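Local structure of type-2Ba cytolytic delta-endotoxin (Bacillus thuringiensis serovar israelensis, 2RCI) at residues I13-P18 and I142-T147; I21-R26 and V189-D194; T39-F44 and S133-I138; I156-T161 and V182-L187. The protein probably kills dipteran larvae by making pores in the epithelial cell membrane of the insect midgut. All coordinates share one frame; numbering follows the deposited sequence.

Contact 1: residues I13-P18 and I142-T147; sequences IFYVEP and IQNEDT
Glu17 and Gln143 meet where the parallel pairing of strand 11-15 with strand 132-142, in the central sheet of this alpha/beta toxin, runs out. The last bridge joins Tyr15 to Ile142, and Gln143 N donates to Tyr15 O at 2.8 Å. From there the side chain of the same Gln143 continues the pairing, to Glu17. Its CG lies anti to the backbone N (chi1 177°) and the chain then bends at chi2, which turns the amide toward Glu17. A primary amide suits the place because it can accept and donate at once: OE1 accepts from Glu17 N at 2.8 Å, nearly straight along the C=O direction, while NE2 donates to Glu17 OE2 at 2.7 Å. The carboxylate is met on its anti side, somewhat out of its plane, and is turned 39° from the amide. Val16 packs beside them, its CG1 3.9 Å from Gln143 CB. Asn144 ND2 comes to the edge of the Tyr15 ring, the amide plane steep to it at 74°. Tyr15 OH, which also bonds to Ser95 OG, is linked to Asn144 by one water lying 2.7 Å from Tyr15 OH and accepting from Asn144 ND2 at 3.0 Å.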
loop_
_atom_site.group_PDB
_atom_site.type_symbol
_atom_site.label_atom_id
_atom_site.label_comp_id
_atom_site.label_asym_id
_atom_site.label_seq_id
_atom_site.Cartn_x
_atom_site.Cartn_y
_atom_site.Cartn_z
ATOM N N ILE A 13 2.226 -5.959 -6.154
ATOM C CA ILE A 13 3.655 -5.900 -6.437
ATOM C C ILE A 13 4.305 -7.148 -5.825
ATOM O O ILE A 13 4.366 -7.309 -4.593
ATOM C CB ILE A 13 4.275 -4.590 -5.905
ATOM C CG1 ILE A 13 3.676 -3.389 -6.640
ATOM C CG2 ILE A 13 5.813 -4.573 -6.047
ATOM C CD1 ILE A 13 3.448 -2.260 -5.740
ATOM N N PHE A 14 4.764 -8.034 -6.704
ATOM C CA PHE A 14 5.297 -9.313 -6.290
ATOM C C PHE A 14 6.805 -9.136 -6.286
ATOM O O PHE A 14 7.398 -8.704 -7.295
ATOM C CB PHE A 14 4.875 -10.437 -7.265
ATOM C CG PHE A 14 3.386 -10.770 -7.264
ATOM C CD1 PHE A 14 2.929 -11.951 -6.713
ATOM C CD2 PHE A 14 2.465 -9.937 -7.908
ATOM C CE1 PHE A 14 1.556 -12.290 -6.731
ATOM C CE2 PHE A 14 1.088 -10.247 -7.926
ATOM C CZ PHE A 14 0.644 -11.427 -7.334
ATOM N N TYR A 15 7.416 -9.363 -5.135
ATOM C CA TYR A 15 8.858 -9.469 -5.062
ATOM C C TYR A 15 9.154 -10.843 -4.453
ATOM O O TYR A 15 9.473 -10.968 -3.275
ATOM C CB TYR A 15 9.443 -8.312 -4.250
ATOM C CG TYR A 15 10.929 -8.145 -4.436
ATOM C CD1 TYR A 15 11.433 -7.294 -5.423
ATOM C CD2 TYR A 15 11.842 -8.811 -3.600
ATOM C CE1 TYR A 15 12.813 -7.132 -5.596
ATOM C CE2 TYR A 15 13.224 -8.657 -3.780
ATOM C CZ TYR A 15 13.704 -7.831 -4.771
ATOM O OH TYR A 15 15.091 -7.667 -4.955
ATOM N N VAL A 16 9.005 -11.885 -5.279
ATOM C CA VAL A 16 9.168 -13.280 -4.824
ATOM C C VAL A 16 9.878 -14.098 -5.918
ATOM O O VAL A 16 9.844 -13.723 -7.104
ATOM C CB VAL A 16 7.778 -13.967 -4.480
ATOM C CG1 VAL A 16 6.969 -13.140 -3.447
ATOM C CG2 VAL A 16 6.932 -14.166 -5.754
ATOM N N GLU A 17 10.505 -15.206 -5.525
ATOM C CA GLU A 17 11.016 -16.188 -6.490
ATOM C C GLU A 17 9.846 -16.872 -7.209
ATOM O O GLU A 17 8.798 -17.075 -6.621
ATOM C CB GLU A 17 11.867 -17.244 -5.768
ATOM C CG GLU A 17 13.136 -16.711 -5.100
ATOM C CD GLU A 17 13.938 -17.838 -4.432
ATOM O OE1 GLU A 17 14.396 -18.757 -5.151
ATOM O OE2 GLU A 17 14.099 -17.812 -3.203
ATOM N N PRO A 18 10.031 -17.247 -8.494
ATOM C CA PRO A 18 8.934 -17.831 -9.278
ATOM C C PRO A 18 8.314 -19.069 -8.618
ATOM O O PRO A 18 7.112 -19.272 -8.723
ATOM C CB PRO A 18 9.600 -18.201 -10.612
ATOM C CG PRO A 18 10.790 -17.331 -10.705
ATOM C CD PRO A 18 11.276 -17.122 -9.279
ATOM N N ILE A 142 6.370 -10.645 -0.578
ATOM C CA ILE A 142 7.791 -10.465 -0.441
ATOM C C ILE A 142 8.421 -11.760 0.028
ATOM O O ILE A 142 8.016 -12.330 1.042
ATOM C CB ILE A 142 8.106 -9.349 0.594
ATOM C CG1 ILE A 142 7.254 -8.107 0.300
ATOM C CG2 ILE A 142 9.634 -9.041 0.603
ATOM C CD1 ILE A 142 7.050 -7.187 1.539
ATOM N N GLN A 143 9.431 -12.199 -0.717
ATOM C CA GLN A 143 10.158 -13.410 -0.376
ATOM C C GLN A 143 11.554 -13.293 -0.972
ATOM O O GLN A 143 11.715 -13.129 -2.169
ATOM C CB GLN A 143 9.419 -14.678 -0.844
ATOM C CG GLN A 143 10.198 -15.976 -0.566
ATOM C CD GLN A 143 11.141 -16.298 -1.706
ATOM O OE1 GLN A 143 10.771 -16.132 -2.870
ATOM N NE2 GLN A 143 12.365 -16.739 -1.392
ATOM N N ASN A 144 12.552 -13.360 -0.108
ATOM C CA ASN A 144 13.952 -13.367 -0.541
ATOM C C ASN A 144 14.828 -13.838 0.624
ATOM O O ASN A 144 14.318 -14.363 1.606
ATOM C CB ASN A 144 14.365 -11.997 -1.138
ATOM C CG ASN A 144 14.758 -10.955 -0.087
ATOM O OD1 ASN A 144 14.486 -11.108 1.121
ATOM N ND2 ASN A 144 15.392 -9.868 -0.559
ATOM N N GLU A 145 16.141 -13.644 0.525
ATOM C CA GLU A 145 17.045 -14.133 1.576
ATOM C C GLU A 145 16.710 -13.609 2.985
ATOM O O GLU A 145 16.897 -14.323 3.978
ATOM C CB GLU A 145 18.504 -13.847 1.219
ATOM C CG GLU A 145 18.844 -12.364 1.093
ATOM C CD GLU A 145 18.634 -11.752 -0.292
ATOM O OE1 GLU A 145 17.998 -12.379 -1.195
ATOM O OE2 GLU A 145 19.139 -10.613 -0.451
ATOM N N ASP A 146 16.202 -12.383 3.064
ATOM C CA ASP A 146 15.896 -11.736 4.329
ATOM C C ASP A 146 14.517 -12.085 4.881
ATOM O O ASP A 146 14.163 -11.642 5.969
ATOM C CB ASP A 146 16.090 -10.222 4.274
ATOM C CG ASP A 146 17.553 -9.832 4.188
ATOM O OD1 ASP A 146 18.412 -10.574 4.730
ATOM O OD2 ASP A 146 17.852 -8.785 3.588
ATOM N N THR A 147 13.768 -12.905 4.154
ATOM C CA THR A 147 12.510 -13.443 4.741
ATOM C C THR A 147 12.672 -14.900 5.182
ATOM O O THR A 147 11.716 -15.509 5.683
ATOM C CB THR A 147 11.293 -13.343 3.794
ATOM O OG1 THR A 147 11.468 -14.228 2.661
ATOM C CG2 THR A 147 11.076 -11.905 3.329
HETATM O O HOH W 1 16.317 -9.397 -3.327
#

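Contact 2: residues I21-R26 and V189-D194; sequences IAQAIR and VVQALD
Gln23 and Arg26, one helical turn apart on helix 21-31, reach together for the end of strand 177-192 and the residues after it. Both side chains leave the helix with CG anti to the backbone N (chi1 178° and -179°), long enough to bridge segment axes more than 11 Å apart. Gln23 NE2 spends both protons. One goes to Ala192 O at 2.9 Å, almost straight and in the plane of the Gln23 amide, and the other to Gln191 OE1, also at 2.9 Å. That same Gln191 OE1 accepts from Arg26 NH2 at 2.9 Å; the two donors approach from one face of its amide, so a single buried oxygen is gripped twice. Gln191 NE2 is satisfied by Pro55 O and by a water that also accepts from Arg26 NE. The guanidinium thus uses all three nitrogens, for its end-on salt bridge to Asp194 pairs NH2 with OD1 at 2.9 Å and NH1 with OD2 at 3.2 Å. The same carboxylate stacks on the Gln23 amide, their planes 15° apart. Glutamines suit the buried positions, giving and taking bonds without a charge, whereas Arg26 is exposed and Asp194 partly so, where a charged pair costs less desolvation. This is polar helix-to-sheet packing, joining helix 21-31 to the C-terminal end of an inner strand in a fold whose sheet is surrounded by two helix layers.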
loop_
_atom_site.group_PDB
_atom_site.type_symbol
_atom_site.label_atom_id
_atom_site.label_comp_id
_atom_site.label_asym_id
_atom_site.label_seq_id
_atom_site.Cartn_x
_atom_site.Cartn_y
_atom_site.Cartn_z
ATOM N N ILE A 21 5.489 -18.094 -6.404
ATOM C CA ILE A 21 4.378 -17.300 -6.961
ATOM C C ILE A 21 2.993 -17.846 -6.544
ATOM O O ILE A 21 2.080 -17.063 -6.258
ATOM C CB ILE A 21 4.492 -17.096 -8.517
ATOM C CG1 ILE A 21 5.634 -16.112 -8.860
ATOM C CG2 ILE A 21 3.178 -16.576 -9.094
ATOM C CD1 ILE A 21 5.874 -15.867 -10.407
ATOM N N ALA A 22 2.842 -19.176 -6.512
ATOM C CA ALA A 22 1.570 -19.808 -6.098
ATOM C C ALA A 22 1.104 -19.259 -4.743
ATOM O O ALA A 22 -0.042 -18.847 -4.589
ATOM C CB ALA A 22 1.739 -21.328 -6.015
ATOM N N GLN A 23 2.002 -19.283 -3.762
ATOM C CA GLN A 23 1.694 -18.835 -2.398
ATOM C C GLN A 23 1.326 -17.347 -2.362
ATOM O O GLN A 23 0.372 -16.928 -1.691
ATOM C CB GLN A 23 2.885 -19.113 -1.475
ATOM C CG GLN A 23 2.676 -18.630 -0.019
ATOM C CD GLN A 23 3.576 -19.367 0.961
ATOM O OE1 GLN A 23 4.602 -19.939 0.574
ATOM N NE2 GLN A 23 3.186 -19.362 2.238
ATOM N N ALA A 24 2.098 -16.547 -3.086
ATOM C CA ALA A 24 1.784 -15.115 -3.245
ATOM C C ALA A 24 0.385 -14.862 -3.830
ATOM O O ALA A 24 -0.346 -13.996 -3.354
ATOM C CB ALA A 24 2.853 -14.439 -4.082
ATOM N N ILE A 25 0.008 -15.637 -4.848
ATOM C CA ILE A 25 -1.299 -15.498 -5.467
ATOM C C ILE A 25 -2.390 -15.846 -4.458
ATOM O O ILE A 25 -3.389 -15.125 -4.350
ATOM C CB ILE A 25 -1.430 -16.401 -6.752
ATOM C CG1 ILE A 25 -0.540 -15.869 -7.875
ATOM C CG2 ILE A 25 -2.913 -16.502 -7.221
ATOM C CD1 ILE A 25 -0.243 -16.899 -8.989
ATOM N N ARG A 26 -2.188 -16.944 -3.724
ATOM C CA ARG A 26 -3.178 -17.423 -2.754
ATOM C C ARG A 26 -3.440 -16.325 -1.706
ATOM O O ARG A 26 -4.602 -15.944 -1.446
ATOM C CB ARG A 26 -2.694 -18.707 -2.053
ATOM C CG ARG A 26 -3.742 -19.235 -1.046
ATOM C CD ARG A 26 -3.342 -20.505 -0.373
ATOM N NE ARG A 26 -2.254 -20.346 0.588
ATOM C CZ ARG A 26 -1.009 -20.750 0.372
ATOM N NH1 ARG A 26 -0.669 -21.329 -0.786
ATOM N NH2 ARG A 26 -0.099 -20.583 1.315
ATOM N N VAL A 189 1.883 -9.603 7.425
ATOM C CA VAL A 189 1.725 -10.970 7.912
ATOM C C VAL A 189 2.784 -11.870 7.258
ATOM O O VAL A 189 3.006 -11.814 6.032
ATOM C CB VAL A 189 0.266 -11.497 7.683
ATOM C CG1 VAL A 189 -0.065 -11.536 6.197
ATOM C CG2 VAL A 189 0.094 -12.926 8.293
ATOM N N VAL A 190 3.469 -12.665 8.073
ATOM C CA VAL A 190 4.398 -13.641 7.531
ATOM C C VAL A 190 3.776 -15.034 7.667
ATOM O O VAL A 190 3.133 -15.340 8.682
ATOM C CB VAL A 190 5.790 -13.566 8.194
ATOM C CG1 VAL A 190 6.417 -12.187 7.953
ATOM C CG2 VAL A 190 5.718 -13.867 9.727
ATOM N N GLN A 191 3.923 -15.845 6.624
ATOM C CA GLN A 191 3.466 -17.232 6.646
ATOM C C GLN A 191 4.634 -18.121 6.229
ATOM O O GLN A 191 5.416 -17.750 5.313
ATOM C CB GLN A 191 2.283 -17.449 5.688
ATOM C CG GLN A 191 1.717 -18.899 5.661
ATOM C CD GLN A 191 0.497 -19.014 4.754
ATOM O OE1 GLN A 191 0.600 -18.858 3.536
ATOM N NE2 GLN A 191 -0.664 -19.297 5.345
ATOM N N ALA A 192 4.785 -19.257 6.917
ATOM C CA ALA A 192 5.776 -20.260 6.500
ATOM C C ALA A 192 5.616 -20.550 5.002
ATOM O O ALA A 192 4.504 -20.656 4.483
ATOM C CB ALA A 192 5.656 -21.570 7.323
ATOM N N LEU A 193 6.741 -20.642 4.314
ATOM C CA LEU A 193 6.759 -20.986 2.912
ATOM C C LEU A 193 6.175 -22.378 2.717
ATOM O O LEU A 193 6.515 -23.280 3.405
ATOM C CB LEU A 193 8.157 -20.890 2.321
ATOM C CG LEU A 193 8.801 -19.540 2.112
ATOM C CD1 LEU A 193 10.254 -19.621 1.710
ATOM C CD2 LEU A 193 8.038 -18.644 1.198
ATOM N N ASP A 194 5.187 -22.461 1.867
ATOM C CA ASP A 194 5.110 -23.335 0.724
ATOM C C ASP A 194 6.125 -24.410 0.571
ATOM O O ASP A 194 7.137 -24.144 0.097
ATOM C CB ASP A 194 3.734 -23.843 0.398
ATOM C CG ASP A 194 2.722 -22.787 0.254
ATOM O OD1 ASP A 194 2.225 -22.384 1.266
ATOM O OD2 ASP A 194 2.328 -22.430 -0.831
HETATM O O HOH W 2 -2.995 -19.862 3.343
#

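Contact 3: residues T39-F44 and S133-I138; sequences TLNFNF and SYFYKI
With CG anti to the backbone N (chi1 -157°) and chi2 close to zero, Asn41 lays its amide flat over the ring of Phe135, whose own CG stands anti to its carbonyl carbon (chi1 -62°). Amide and ring planes are only 4° apart, a stack in which Asn41 OD1 lies over the ring centre. Asn41 CB adds a CH-pi contact, 4.0 Å from the centroid of the Phe135 ring. At the ring edge, in its plane, Thr39 O comes 3.4 Å from Phe135 CE2. The loop is shaped for this by an ST turn: Thr39 OG1 accepts from Asn41 N at 3.0 Å, which a threonine hydroxyl does well from its short branch. Lys137, two residues along strand 132-142 and on the same face as Phe135, bends at chi3 and chi4 so that NZ makes a weak bond to Leu40 O at 3.3 Å, while its CD packs against Phe42 CB. Asn41 ND2 donates to Glu159 OE2 of the neighbouring strand, and Asn41 OD1 accepts a weak bond from Phe42 N. The stack probably rests largely on dispersion: a flat asparagine can cover an aromatic face while its polar atoms still find partners, tying the loop before helix 44-53 to the sheet.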
loop_
_atom_site.group_PDB
_atom_site.type_symbol
_atom_site.label_atom_id
_atom_site.label_comp_id
_atom_site.label_asym_id
_atom_site.label_seq_id
_atom_site.Cartn_x
_atom_site.Cartn_y
_atom_site.Cartn_z
ATOM N N THR A 39 -17.753 0.921 -0.870
ATOM C CA THR A 39 -16.828 2.068 -0.881
ATOM C C THR A 39 -15.526 1.677 -1.551
ATOM O O THR A 39 -14.776 2.546 -2.043
ATOM C CB THR A 39 -16.469 2.515 0.538
ATOM O OG1 THR A 39 -15.789 1.437 1.199
ATOM C CG2 THR A 39 -17.731 2.913 1.334
ATOM N N LEU A 40 -15.257 0.363 -1.537
ATOM C CA LEU A 40 -13.984 -0.209 -1.993
ATOM C C LEU A 40 -12.826 0.236 -1.127
ATOM O O LEU A 40 -11.667 0.160 -1.543
ATOM C CB LEU A 40 -13.713 0.125 -3.461
ATOM C CG LEU A 40 -14.819 -0.345 -4.408
ATOM C CD1 LEU A 40 -14.531 0.155 -5.801
ATOM C CD2 LEU A 40 -14.899 -1.871 -4.367
ATOM N N ASN A 41 -13.136 0.708 0.078
ATOM C CA ASN A 41 -12.091 0.982 1.047
ATOM C C ASN A 41 -11.543 -0.353 1.579
ATOM O O ASN A 41 -12.143 -1.414 1.381
ATOM C CB ASN A 41 -12.615 1.863 2.191
ATOM C CG ASN A 41 -11.501 2.644 2.936
ATOM O OD1 ASN A 41 -10.325 2.639 2.552
ATOM N ND2 ASN A 41 -11.892 3.321 4.015
ATOM N N PHE A 42 -10.387 -0.270 2.236
ATOM C CA PHE A 42 -9.754 -1.393 2.917
ATOM C C PHE A 42 -10.236 -1.380 4.358
ATOM O O PHE A 42 -10.234 -0.326 5.021
ATOM C CB PHE A 42 -8.243 -1.183 2.830
ATOM C CG PHE A 42 -7.410 -2.251 3.499
ATOM C CD1 PHE A 42 -7.156 -3.459 2.873
ATOM C CD2 PHE A 42 -6.842 -2.005 4.743
ATOM C CE1 PHE A 42 -6.338 -4.441 3.501
ATOM C CE2 PHE A 42 -6.056 -2.966 5.366
ATOM C CZ PHE A 42 -5.802 -4.176 4.732
ATOM N N ASN A 43 -10.707 -2.529 4.828
ATOM C CA ASN A 43 -11.188 -2.661 6.187
ATOM C C ASN A 43 -10.107 -3.311 7.059
ATOM O O ASN A 43 -9.802 -4.508 6.919
ATOM C CB ASN A 43 -12.519 -3.448 6.198
ATOM C CG ASN A 43 -13.208 -3.430 7.559
ATOM O OD1 ASN A 43 -12.665 -3.875 8.548
ATOM N ND2 ASN A 43 -14.437 -2.937 7.589
ATOM N N PHE A 44 -9.514 -2.508 7.931
ATOM C CA PHE A 44 -8.426 -2.954 8.833
ATOM C C PHE A 44 -8.847 -4.113 9.735
ATOM O O PHE A 44 -8.105 -5.108 9.917
ATOM C CB PHE A 44 -7.972 -1.756 9.676
ATOM C CG PHE A 44 -6.745 -2.016 10.517
ATOM C CD1 PHE A 44 -5.526 -2.324 9.920
ATOM C CD2 PHE A 44 -6.812 -1.897 11.907
ATOM C CE1 PHE A 44 -4.400 -2.542 10.693
ATOM C CE2 PHE A 44 -5.713 -2.111 12.696
ATOM C CZ PHE A 44 -4.484 -2.428 12.088
ATOM N N SER A 133 -10.283 13.881 -3.051
ATOM C CA SER A 133 -9.985 12.764 -2.160
ATOM C C SER A 133 -10.078 11.440 -2.910
ATOM O O SER A 133 -10.862 11.283 -3.872
ATOM C CB SER A 133 -10.846 12.789 -0.886
ATOM O OG SER A 133 -12.216 12.520 -1.159
ATOM N N TYR A 134 -9.240 10.493 -2.502
ATOM C CA TYR A 134 -9.253 9.180 -3.126
ATOM C C TYR A 134 -8.729 8.085 -2.202
ATOM O O TYR A 134 -8.090 8.395 -1.202
ATOM C CB TYR A 134 -8.464 9.203 -4.420
ATOM C CG TYR A 134 -6.974 9.526 -4.351
ATOM C CD1 TYR A 134 -5.999 8.496 -4.490
ATOM C CD2 TYR A 134 -6.543 10.834 -4.266
ATOM C CE1 TYR A 134 -4.616 8.808 -4.495
ATOM C CE2 TYR A 134 -5.173 11.159 -4.294
ATOM C CZ TYR A 134 -4.226 10.142 -4.390
ATOM O OH TYR A 134 -2.893 10.469 -4.418
ATOM N N PHE A 135 -9.048 6.835 -2.531
ATOM C CA PHE A 135 -8.412 5.669 -1.891
ATOM C C PHE A 135 -7.361 5.117 -2.860
ATOM O O PHE A 135 -7.561 5.148 -4.066
ATOM C CB PHE A 135 -9.426 4.546 -1.658
ATOM C CG PHE A 135 -10.565 4.914 -0.736
ATOM C CD1 PHE A 135 -10.369 5.749 0.354
ATOM C CD2 PHE A 135 -11.829 4.335 -0.931
ATOM C CE1 PHE A 135 -11.429 6.071 1.210
ATOM C CE2 PHE A 135 -12.886 4.639 -0.096
ATOM C CZ PHE A 135 -12.689 5.495 0.990
ATOM N N TYR A 136 -6.271 4.575 -2.321
ATOM C CA TYR A 136 -5.242 3.966 -3.153
ATOM C C TYR A 136 -4.752 2.749 -2.379
ATOM O O TYR A 136 -4.429 2.850 -1.177
ATOM C CB TYR A 136 -4.084 4.935 -3.376
ATOM C CG TYR A 136 -3.180 4.508 -4.521
ATOM C CD1 TYR A 136 -3.291 5.086 -5.786
ATOM C CD2 TYR A 136 -2.222 3.504 -4.337
ATOM C CE1 TYR A 136 -2.473 4.665 -6.843
ATOM C CE2 TYR A 136 -1.401 3.091 -5.365
ATOM C CZ TYR A 136 -1.523 3.676 -6.617
ATOM O OH TYR A 136 -0.701 3.248 -7.632
ATOM N N LYS A 137 -4.703 1.617 -3.072
ATOM C CA LYS A 137 -4.401 0.332 -2.417
ATOM C C LYS A 137 -3.291 -0.405 -3.113
ATOM O O LYS A 137 -3.287 -0.520 -4.342
ATOM C CB LYS A 137 -5.629 -0.563 -2.342
ATOM C CG LYS A 137 -6.720 0.017 -1.427
ATOM C CD LYS A 137 -7.953 -0.893 -1.372
ATOM C CE LYS A 137 -8.751 -0.981 -2.714
ATOM N NZ LYS A 137 -8.970 0.288 -3.465
ATOM N N ILE A 138 -2.355 -0.896 -2.301
ATOM C CA ILE A 138 -1.163 -1.594 -2.789
ATOM C C ILE A 138 -1.064 -2.910 -2.014
ATOM O O ILE A 138 -1.449 -2.965 -0.837
ATOM C CB ILE A 138 0.112 -0.799 -2.479
ATOM C CG1 ILE A 138 0.070 0.603 -3.123
ATOM C CG2 ILE A 138 1.357 -1.569 -2.960
ATOM C CD1 ILE A 138 1.159 1.558 -2.565
#

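Contact 4: residues I156-T161 and V182-L187; sequences IAFEIT and VKMKAL
Phe158 meets Val182 and Met184 on one face of an antiparallel strand pair. Its CD1 touches Val182 CG1 at 3.7 Å and its CE1 touches Met184 CG at 3.8 Å. Met184 runs beside the ring, pointing the same way, with SD 5.0 Å from the Phe158 centroid and oblique to it, a Met-aromatic contact. Beyond it Met184 CE reaches Ile156 CG2, and Ile160 with Val182 continues the apolar row; branched and flexible side chains suit this packing. On the other face, Glu159 packs its chain alongside Lys183 and sends OE2 to Lys185 NZ in a weak salt bridge of 3.4 Å. Each of these two ends has a second partner in the 39-44 loop, Asn41 ND2 for Glu159 OE2 and, weakly, Phe42 O for Lys185 NZ. The backbone sets the register: Ala157 and Lys185 form a hydrogen-bonded pair, Ala157 N to Lys185 O at 2.8 Å and nearly linear at 177°, as do Glu159 and Lys183; Phe158 and Met184 form a non-hydrogen-bonded pair between them. The Phe158 face lies against helices 74-89 and 96-110, the Glu159 face is charged, and the pair belongs to a sheet between two helix layers.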
loop_
_atom_site.group_PDB
_atom_site.type_symbol
_atom_site.label_atom_id
_atom_site.label_comp_id
_atom_site.label_asym_id
_atom_site.label_seq_id
_atom_site.Cartn_x
_atom_site.Cartn_y
_atom_site.Cartn_z
ATOM N N ILE A 156 -1.502 -2.503 1.882
ATOM C CA ILE A 156 -1.476 -1.100 2.327
ATOM C C ILE A 156 -2.625 -0.351 1.679
ATOM O O ILE A 156 -2.758 -0.396 0.458
ATOM C CB ILE A 156 -0.188 -0.380 1.927
ATOM C CG1 ILE A 156 1.058 -1.102 2.431
ATOM C CG2 ILE A 156 -0.232 1.105 2.415
ATOM C CD1 ILE A 156 2.346 -0.542 1.893
ATOM N N ALA A 157 -3.453 0.340 2.475
ATOM C CA ALA A 157 -4.461 1.262 1.912
ATOM C C ALA A 157 -4.247 2.698 2.384
ATOM O O ALA A 157 -4.000 2.935 3.575
ATOM C CB ALA A 157 -5.881 0.811 2.253
ATOM N N PHE A 158 -4.339 3.658 1.463
ATOM C CA PHE A 158 -4.303 5.054 1.876
ATOM C C PHE A 158 -5.655 5.727 1.610
ATOM O O PHE A 158 -6.306 5.429 0.619
ATOM C CB PHE A 158 -3.249 5.831 1.081
ATOM C CG PHE A 158 -1.855 5.306 1.245
ATOM C CD1 PHE A 158 -1.126 5.628 2.378
ATOM C CD2 PHE A 158 -1.289 4.487 0.271
ATOM C CE1 PHE A 158 0.200 5.173 2.538
ATOM C CE2 PHE A 158 0.028 4.028 0.410
ATOM C CZ PHE A 158 0.754 4.340 1.567
ATOM N N GLU A 159 -6.054 6.618 2.509
ATOM C CA GLU A 159 -7.170 7.540 2.258
ATOM C C GLU A 159 -6.510 8.895 2.141
ATOM O O GLU A 159 -5.941 9.401 3.121
ATOM C CB GLU A 159 -8.138 7.565 3.452
ATOM C CG GLU A 159 -8.534 6.210 3.950
ATOM C CD GLU A 159 -9.690 6.264 4.970
ATOM O OE1 GLU A 159 -10.221 7.375 5.242
ATOM O OE2 GLU A 159 -10.063 5.190 5.461
ATOM N N ILE A 160 -6.566 9.465 0.941
ATOM C CA ILE A 160 -5.816 10.676 0.631
ATOM C C ILE A 160 -6.777 11.806 0.283
ATOM O O ILE A 160 -7.639 11.655 -0.593
ATOM C CB ILE A 160 -4.810 10.459 -0.514
ATOM C CG1 ILE A 160 -3.802 9.356 -0.134
ATOM C CG2 ILE A 160 -4.077 11.788 -0.832
ATOM C CD1 ILE A 160 -3.128 8.673 -1.326
ATOM N N THR A 161 -6.610 12.914 0.988
ATOM C CA THR A 161 -7.336 14.162 0.703
ATOM C C THR A 161 -6.290 15.242 0.453
ATOM O O THR A 161 -5.370 15.413 1.235
ATOM C CB THR A 161 -8.212 14.564 1.878
ATOM O OG1 THR A 161 -9.188 13.528 2.117
ATOM C CG2 THR A 161 -8.924 15.905 1.559
ATOM N N VAL A 182 -3.356 12.265 4.856
ATOM C CA VAL A 182 -3.185 10.874 4.453
ATOM C C VAL A 182 -3.382 9.942 5.650
ATOM O O VAL A 182 -2.660 10.071 6.665
ATOM C CB VAL A 182 -1.752 10.653 3.858
ATOM C CG1 VAL A 182 -1.536 9.147 3.526
ATOM C CG2 VAL A 182 -1.559 11.529 2.638
ATOM N N LYS A 183 -4.372 9.053 5.547
ATOM C CA LYS A 183 -4.628 8.012 6.553
ATOM C C LYS A 183 -4.107 6.703 5.964
ATOM O O LYS A 183 -4.317 6.414 4.801
ATOM C CB LYS A 183 -6.123 7.850 6.891
ATOM C CG LYS A 183 -6.282 6.991 8.141
ATOM C CD LYS A 183 -7.717 6.747 8.629
ATOM C CE LYS A 183 -7.627 5.965 9.954
ATOM N NZ LYS A 183 -8.836 6.056 10.818
ATOM N N MET A 184 -3.383 5.951 6.779
ATOM C CA MET A 184 -2.778 4.714 6.343
ATOM C C MET A 184 -3.300 3.565 7.176
ATOM O O MET A 184 -3.324 3.648 8.400
ATOM C CB MET A 184 -1.276 4.821 6.560
ATOM C CG MET A 184 -0.473 3.702 5.972
ATOM S SD MET A 184 1.241 4.219 6.074
ATOM C CE MET A 184 2.062 2.750 5.465
ATOM N N LYS A 185 -3.660 2.477 6.506
ATOM C CA LYS A 185 -4.026 1.228 7.153
ATOM C C LYS A 185 -3.176 0.146 6.506
ATOM O O LYS A 185 -3.212 -0.044 5.288
ATOM C CB LYS A 185 -5.502 0.912 6.929
ATOM C CG LYS A 185 -6.465 1.880 7.602
ATOM C CD LYS A 185 -7.880 1.693 7.070
ATOM C CE LYS A 185 -8.883 2.433 7.940
ATOM N NZ LYS A 185 -10.228 2.299 7.318
ATOM N N ALA A 186 -2.407 -0.558 7.320
ATOM C CA ALA A 186 -1.500 -1.566 6.778
ATOM C C ALA A 186 -1.236 -2.647 7.831
ATOM O O ALA A 186 -1.341 -2.407 9.049
ATOM C CB ALA A 186 -0.188 -0.900 6.345
ATOM N N LEU A 187 -0.905 -3.841 7.359
ATOM C CA LEU A 187 -0.388 -4.870 8.247
ATOM C C LEU A 187 0.631 -5.705 7.486
ATOM O O LEU A 187 0.540 -5.821 6.255
ATOM C CB LEU A 187 -1.526 -5.759 8.782
ATOM C CG LEU A 187 -2.240 -6.790 7.865
ATOM C CD1 LEU A 187 -1.370 -7.978 7.483
ATOM C CD2 LEU A 187 -3.473 -7.339 8.588
#

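How the contacts relate
From the N terminus, strand 11-15 opens contact 1 and helix 21-31, next in the chain, opens contact 2. Contact 3 begins in the following loop and is the first to close, on strand 132-142. Contact 1 closes just after that strand and so encloses contact 3. Contact 4 then opens on strand 150-162 and closes on strand 177-192, in series with contacts 1 and 3. Contact 2 closes last, farther along strand 177-192; it encloses contacts 3 and 4 and crosses contact 1. All four reach one mixed sheet. Contacts 1 and 2 touch through Phe14 and Ala24 at one end; contacts 3 and 4 share its middle, with Phe42 packed on Ala157.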